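Local coordinates for protein N-isopropylammelide isopropylaminohydrolase (Burkholderia multivorans ATCC 17616, PDB 6NBO) that belongs to the amidohydrolase family, whose members are metal-dependent hydrolases built on a TIM-barrel fold, and binds zinc ions, at residues A[217-222]-A[251-256]; A[229-234]-A[266-271]. All blocks are in the same frame, centred on the assembly; numbering follows the deposited sequence. Where two conformers were deposited one is given.

Contact 1 (A[217-222]-A[251-256]). With ZN (zinc ion), chain B.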
loop_
_atom_site.group_PDB
_atom_site.type_symbol
_atom_site.label_atom_id
_atom_site.label_comp_id
_atom_site.label_asym_id
_atom_site.label_seq_id
_atom_site.Cartn_x
_atom_site.Cartn_y
_atom_site.Cartn_z
ATOM N N LEU A 217 6.184 2.130 10.208
ATOM C CA LEU A 217 6.616 3.386 10.809
ATOM C C LEU A 217 6.982 4.387 9.721
ATOM O O LEU A 217 7.770 4.068 8.831
ATOM C CB LEU A 217 7.811 3.141 11.742
ATOM C CG LEU A 217 7.534 2.131 12.857
ATOM C CD1 LEU A 217 8.803 1.808 13.618
ATOM C CD2 LEU A 217 6.448 2.655 13.805
ATOM N N HIS A 218 6.393 5.589 9.786
ATOM C CA HIS A 218 6.803 6.699 8.931
ATOM C C HIS A 218 8.167 7.207 9.386
ATOM O O HIS A 218 8.318 7.640 10.531
ATOM C CB HIS A 218 5.795 7.855 9.010
ATOM C CG HIS A 218 4.530 7.649 8.233
ATOM N ND1 HIS A 218 3.606 6.680 8.556
ATOM C CD2 HIS A 218 4.010 8.328 7.178
ATOM C CE1 HIS A 218 2.580 6.754 7.722
ATOM N NE2 HIS A 218 2.801 7.748 6.877
ATOM N N LEU A 219 9.158 7.209 8.498
ATOM C CA LEU A 219 10.474 7.738 8.843
ATOM C C LEU A 219 10.826 8.800 7.810
ATOM O O LEU A 219 11.348 8.477 6.738
ATOM C CB LEU A 219 11.534 6.631 8.906
ATOM C CG LEU A 219 12.857 7.134 9.502
ATOM C CD1 LEU A 219 12.649 7.658 10.931
ATOM C CD2 LEU A 219 13.938 6.067 9.479
ATOM N N HIS A 220 10.525 10.061 8.133
ATOM C CA HIS A 220 10.887 11.185 7.277
ATOM C C HIS A 220 12.255 11.757 7.601
ATOM O O HIS A 220 12.744 12.602 6.843
ATOM C CB HIS A 220 9.898 12.347 7.411
ATOM C CG HIS A 220 8.462 11.952 7.348
ATOM N ND1 HIS A 220 7.705 11.725 8.478
ATOM C CD2 HIS A 220 7.635 11.771 6.293
ATOM C CE1 HIS A 220 6.472 11.412 8.120
ATOM N NE2 HIS A 220 6.406 11.429 6.801
ATOM N N GLU A 221 12.851 11.358 8.721
ATOM C CA GLU A 221 14.049 12.027 9.206
ATOM C C GLU A 221 15.170 11.903 8.188
ATOM O O GLU A 221 15.395 10.841 7.604
ATOM C CB GLU A 221 14.471 11.442 10.548
ATOM C CG GLU A 221 13.430 11.651 11.641
ATOM C CD GLU A 221 13.804 10.952 12.930
ATOM O OE1 GLU A 221 14.786 10.175 12.929
ATOM O OE2 GLU A 221 13.139 11.200 13.948
ATOM N N ARG A 222 15.866 13.008 7.968
ATOM C CA ARG A 222 16.885 13.075 6.940
ATOM C C ARG A 222 18.253 12.743 7.513
ATOM O O ARG A 222 18.511 12.936 8.706
ATOM C CB ARG A 222 16.891 14.470 6.323
ATOM C CG ARG A 222 15.547 14.853 5.730
ATOM C CD ARG A 222 15.324 14.115 4.416
ATOM N NE ARG A 222 16.479 14.306 3.545
ATOM C CZ ARG A 222 16.658 15.375 2.779
ATOM N NH1 ARG A 222 15.742 16.338 2.760
ATOM N NH2 ARG A 222 17.746 15.483 2.031
ATOM N N ALA A 251 11.473 6.567 4.379
ATOM C CA ALA A 251 12.881 6.209 4.548
ATOM C C ALA A 251 13.794 7.084 3.693
ATOM O O ALA A 251 14.771 6.602 3.114
ATOM C CB ALA A 251 13.111 4.729 4.239
ATOM N N PHE A 252 13.472 8.385 3.625
ATOM C CA PHE A 252 14.241 9.327 2.816
ATOM C C PHE A 252 15.731 9.297 3.144
ATOM O O PHE A 252 16.561 9.553 2.262
ATOM C CB PHE A 252 13.720 10.755 3.013
ATOM C CG PHE A 252 12.256 10.918 2.740
ATOM C CD1 PHE A 252 11.640 10.227 1.710
ATOM C CD2 PHE A 252 11.496 11.774 3.516
ATOM C CE1 PHE A 252 10.284 10.387 1.462
ATOM C CE2 PHE A 252 10.146 11.941 3.276
ATOM C CZ PHE A 252 9.537 11.250 2.246
ATOM N N CYS A 253 16.096 9.012 4.397
ATOM C CA CYS A 253 17.513 9.069 4.752
ATOM C C CYS A 253 18.347 8.075 3.955
ATOM O O CYS A 253 19.554 8.285 3.798
ATOM C CB CYS A 253 17.706 8.824 6.253
ATOM S SG CYS A 253 17.251 7.164 6.831
ATOM N N LEU A 254 17.726 7.014 3.434
ATOM C CA LEU A 254 18.447 6.051 2.612
ATOM C C LEU A 254 18.906 6.659 1.294
ATOM O O LEU A 254 19.793 6.100 0.643
ATOM C CB LEU A 254 17.569 4.816 2.359
ATOM C CG LEU A 254 17.216 3.946 3.578
ATOM C CD1 LEU A 254 16.196 2.846 3.227
ATOM C CD2 LEU A 254 18.472 3.324 4.178
ATOM N N GLY A 255 18.329 7.787 0.884
ATOM C CA GLY A 255 18.865 8.544 -0.229
ATOM C C GLY A 255 19.900 9.581 0.145
ATOM O O GLY A 255 20.587 10.098 -0.740
ATOM N N ASP A 256 20.042 9.891 1.440
ATOM C CA ASP A 256 21.049 10.848 1.907
ATOM C C ASP A 256 22.396 10.207 2.212
ATOM O O ASP A 256 23.438 10.865 2.077
ATOM C CB ASP A 256 20.577 11.550 3.187
ATOM C CG ASP A 256 19.347 12.398 2.978
ATOM O OD1 ASP A 256 19.271 13.121 1.967
ATOM O OD2 ASP A 256 18.453 12.354 3.840
HETATM ZN ZN ZN B . 2.088 8.364 4.810
HETATM O O HOH W 1 14.247 8.707 6.662
#

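Contact 2 (A[229-234]-A[266-271])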
loop_
_atom_site.group_PDB
_atom_site.type_symbol
_atom_site.label_atom_id
_atom_site.label_comp_id
_atom_site.label_asym_id
_atom_site.label_seq_id
_atom_site.Cartn_x
_atom_site.Cartn_y
_atom_site.Cartn_z
ATOM N N SER A 229 17.734 6.729 13.910
ATOM C CA SER A 229 16.433 6.190 14.284
ATOM C C SER A 229 16.210 4.823 13.658
ATOM O O SER A 229 15.692 3.912 14.313
ATOM C CB SER A 229 15.314 7.146 13.863
ATOM O OG SER A 229 15.303 8.306 14.664
ATOM N N LEU A 230 16.580 4.674 12.385
ATOM C CA LEU A 230 16.448 3.385 11.708
ATOM C C LEU A 230 17.239 2.297 12.427
ATOM O O LEU A 230 16.745 1.177 12.617
ATOM C CB LEU A 230 16.910 3.516 10.254
ATOM C CG LEU A 230 16.742 2.271 9.375
ATOM C CD1 LEU A 230 15.328 1.680 9.508
ATOM C CD2 LEU A 230 17.058 2.593 7.920
ATOM N N ASP A 231 18.466 2.609 12.846
ATOM C CA ASP A 231 19.256 1.632 13.590
ATOM C C ASP A 231 18.544 1.205 14.864
ATOM O O ASP A 231 18.517 0.013 15.198
ATOM C CB ASP A 231 20.634 2.204 13.918
ATOM C CG ASP A 231 21.417 1.306 14.863
ATOM O OD1 ASP A 231 21.717 0.165 14.480
ATOM O OD2 ASP A 231 21.713 1.730 15.994
ATOM N N LEU A 232 17.980 2.173 15.597
ATOM C CA LEU A 232 17.221 1.858 16.805
ATOM C C LEU A 232 16.065 0.920 16.495
ATOM O O LEU A 232 15.844 -0.068 17.207
ATOM C CB LEU A 232 16.686 3.137 17.453
ATOM C CG LEU A 232 17.620 4.015 18.280
ATOM C CD1 LEU A 232 16.815 5.152 18.888
ATOM C CD2 LEU A 232 18.287 3.194 19.367
ATOM N N ILE A 233 15.304 1.229 15.445
ATOM C CA ILE A 233 14.155 0.415 15.065
ATOM C C ILE A 233 14.592 -1.008 14.723
ATOM O O ILE A 233 13.981 -1.991 15.162
ATOM C CB ILE A 233 13.420 1.085 13.894
ATOM C CG1 ILE A 233 12.730 2.365 14.383
ATOM C CG2 ILE A 233 12.427 0.122 13.252
ATOM C CD1 ILE A 233 12.392 3.341 13.270
ATOM N N LEU A 234 15.662 -1.137 13.934
ATOM C CA LEU A 234 16.130 -2.463 13.536
ATOM C C LEU A 234 16.681 -3.243 14.729
ATOM O O LEU A 234 16.503 -4.465 14.814
ATOM C CB LEU A 234 17.192 -2.331 12.439
ATOM C CG LEU A 234 16.717 -1.681 11.130
ATOM C CD1 LEU A 234 17.869 -1.519 10.158
ATOM C CD2 LEU A 234 15.594 -2.492 10.497
ATOM N N LEU A 266 20.574 -1.494 4.657
ATOM C CA LEU A 266 19.726 -2.323 3.812
ATOM C C LEU A 266 19.992 -3.801 4.052
ATOM O O LEU A 266 19.064 -4.616 4.025
ATOM C CB LEU A 266 19.954 -1.975 2.345
ATOM C CG LEU A 266 19.449 -0.623 1.860
ATOM C CD1 LEU A 266 19.932 -0.430 0.421
ATOM C CD2 LEU A 266 17.923 -0.548 1.951
ATOM N N ALA A 267 21.259 -4.168 4.279
ATOM C CA ALA A 267 21.577 -5.564 4.567
ATOM C C ALA A 267 20.851 -6.034 5.818
ATOM O O ALA A 267 20.293 -7.135 5.842
ATOM C CB ALA A 267 23.090 -5.750 4.717
ATOM N N ARG A 268 20.804 -5.185 6.849
ATOM C CA ARG A 268 20.103 -5.543 8.077
ATOM C C ARG A 268 18.610 -5.664 7.839
ATOM O O ARG A 268 17.969 -6.590 8.352
ATOM C CB ARG A 268 20.387 -4.508 9.164
ATOM C CG ARG A 268 21.836 -4.537 9.628
ATOM C CD ARG A 268 22.166 -3.315 10.459
ATOM N NE ARG A 268 21.403 -3.281 11.701
ATOM C CZ ARG A 268 21.382 -2.240 12.519
ATOM N NH1 ARG A 268 22.077 -1.159 12.209
ATOM N NH2 ARG A 268 20.663 -2.280 13.632
ATOM N N MET A 269 18.035 -4.728 7.073
ATOM C CA MET A 269 16.620 -4.819 6.743
ATOM C C MET A 269 16.306 -6.109 5.991
ATOM O O MET A 269 15.307 -6.775 6.281
ATOM C CB MET A 269 16.201 -3.590 5.929
ATOM C CG MET A 269 16.449 -2.286 6.690
ATOM S SD MET A 269 16.292 -0.836 5.647
ATOM C CE MET A 269 14.590 -1.016 5.192
ATOM N N ALA A 270 17.146 -6.484 5.024
ATOM C CA ALA A 270 16.899 -7.720 4.292
ATOM C C ALA A 270 16.901 -8.916 5.240
ATOM O O ALA A 270 16.008 -9.770 5.191
ATOM C CB ALA A 270 17.951 -7.905 3.199
ATOM N N GLU A 271 17.909 -8.981 6.115
ATOM C CA GLU A 271 18.012 -10.065 7.087
ATOM C C GLU A 271 16.753 -10.171 7.945
ATOM O O GLU A 271 16.277 -11.276 8.225
ATOM C CB GLU A 271 19.253 -9.848 7.959
ATOM C CG GLU A 271 19.440 -10.869 9.066
ATOM C CD GLU A 271 19.501 -12.291 8.541
ATOM O OE1 GLU A 271 20.136 -12.511 7.488
ATOM O OE2 GLU A 271 18.904 -13.187 9.174
#

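Contact 1 (A[217-222]-A[251-256])
Arg222 meets Asp256 side-on, its NE 2.8 Å from Asp256 OD2 and its NH2 2.8 Å from Asp256 OD1. The guanidinium and carboxylate planes lie only 22° apart, and the NE bond is nearly straight at 168° and uses the syn lone pair of OD2. OD1 is met on the syn side too, but somewhat out of the carboxylate plane. Bends at chi2 and chi3 fold the arginine chain back to its partner. Asp256 OD2 also accepts from Gly223 N. Next to this pair, the Phe252 ring stands almost perpendicular to the guanidinium. Its CE2 reaches the edge of the His220 ring at CD2, 3.9 Å away, the two side chains running side by side. Segment 217-222 takes in the end of strand 215-219 of the TIM barrel, segment 251-256 follows its parallel neighbour 246-250, and His218 binds a zinc ion through NE2 with His65, His67 and Asp304. At the strand end, Leu219 O takes a weak bond from Ala251 N (3.0 Å, 129°). One water donates to Leu219 O and to Glu221 O, 2.6 Å from the latter, and accepts from Cys253 N. The Glu221 carboxylate turns to Ser229 OG and the backbone of Cys191 and Ala192.

Contact 2 (A[229-234]-A[266-271])
Leu234 and Met269 pack between two roughly parallel helices on the outside of the TIM barrel, where segments 229-234 and 266-271 approach to 10.9 Å between axes at a crossing angle of 25°. Met269 extends through chi2 before bending at chi3. Its CG lies 3.8 Å from Leu234 CD1 and almost as near CD2, so both leucine methyls bear on one methylene. Leu230 has its CG trans to the backbone N (chi1 -176°), and its CD2 comes to 4.2 Å from Met269 SD, the two side chains crossing at about a right angle. The Leu230 side chain also touches Ile248 of strand 246-250, which joins this apolar patch to the barrel wall. Over Leu234, Arg268 lays its guanidinium with Leu234 CD1 above the centre of one face, while Leu234 CB is 3.7 Å from Arg268 NH2. A bend at chi3 directs the arginine head to Asp231, whose carboxylate plane is turned 69° from that of the guanidinium. The grip is end-on: NH1 and NH2 both donate to a single oxygen, and neither bond is straight. Asp231 OD2 receives Gln235 NE2, whereas Asp231 OD1 takes Arg268 NH1 at 2.7 Å through its anti lone pair.

In the fold
From the N terminus, the last residues of strand 215-219 and the turn after it form the first segment of contact 1; helix 223-239 then supplies the first segment of contact 2. Strand 246-250, parallel to the first, leads through the barrel wall to 251-256, closing a loop with 28 intervening residues at contact 1. Helix 259-272 follows and closes the second loop, with 31 residues between its segments. The segments alternate, so the loops cross instead of nesting. Their centres are 12 Å apart, and they touch directly: Leu217 CD1 lies 3.9 Å from Ile233 CD1, and Leu219 CD2 packs on Leu230 CB. Contact 1 ties strand-end loops near the zinc site; contact 2 ties successive outer helices.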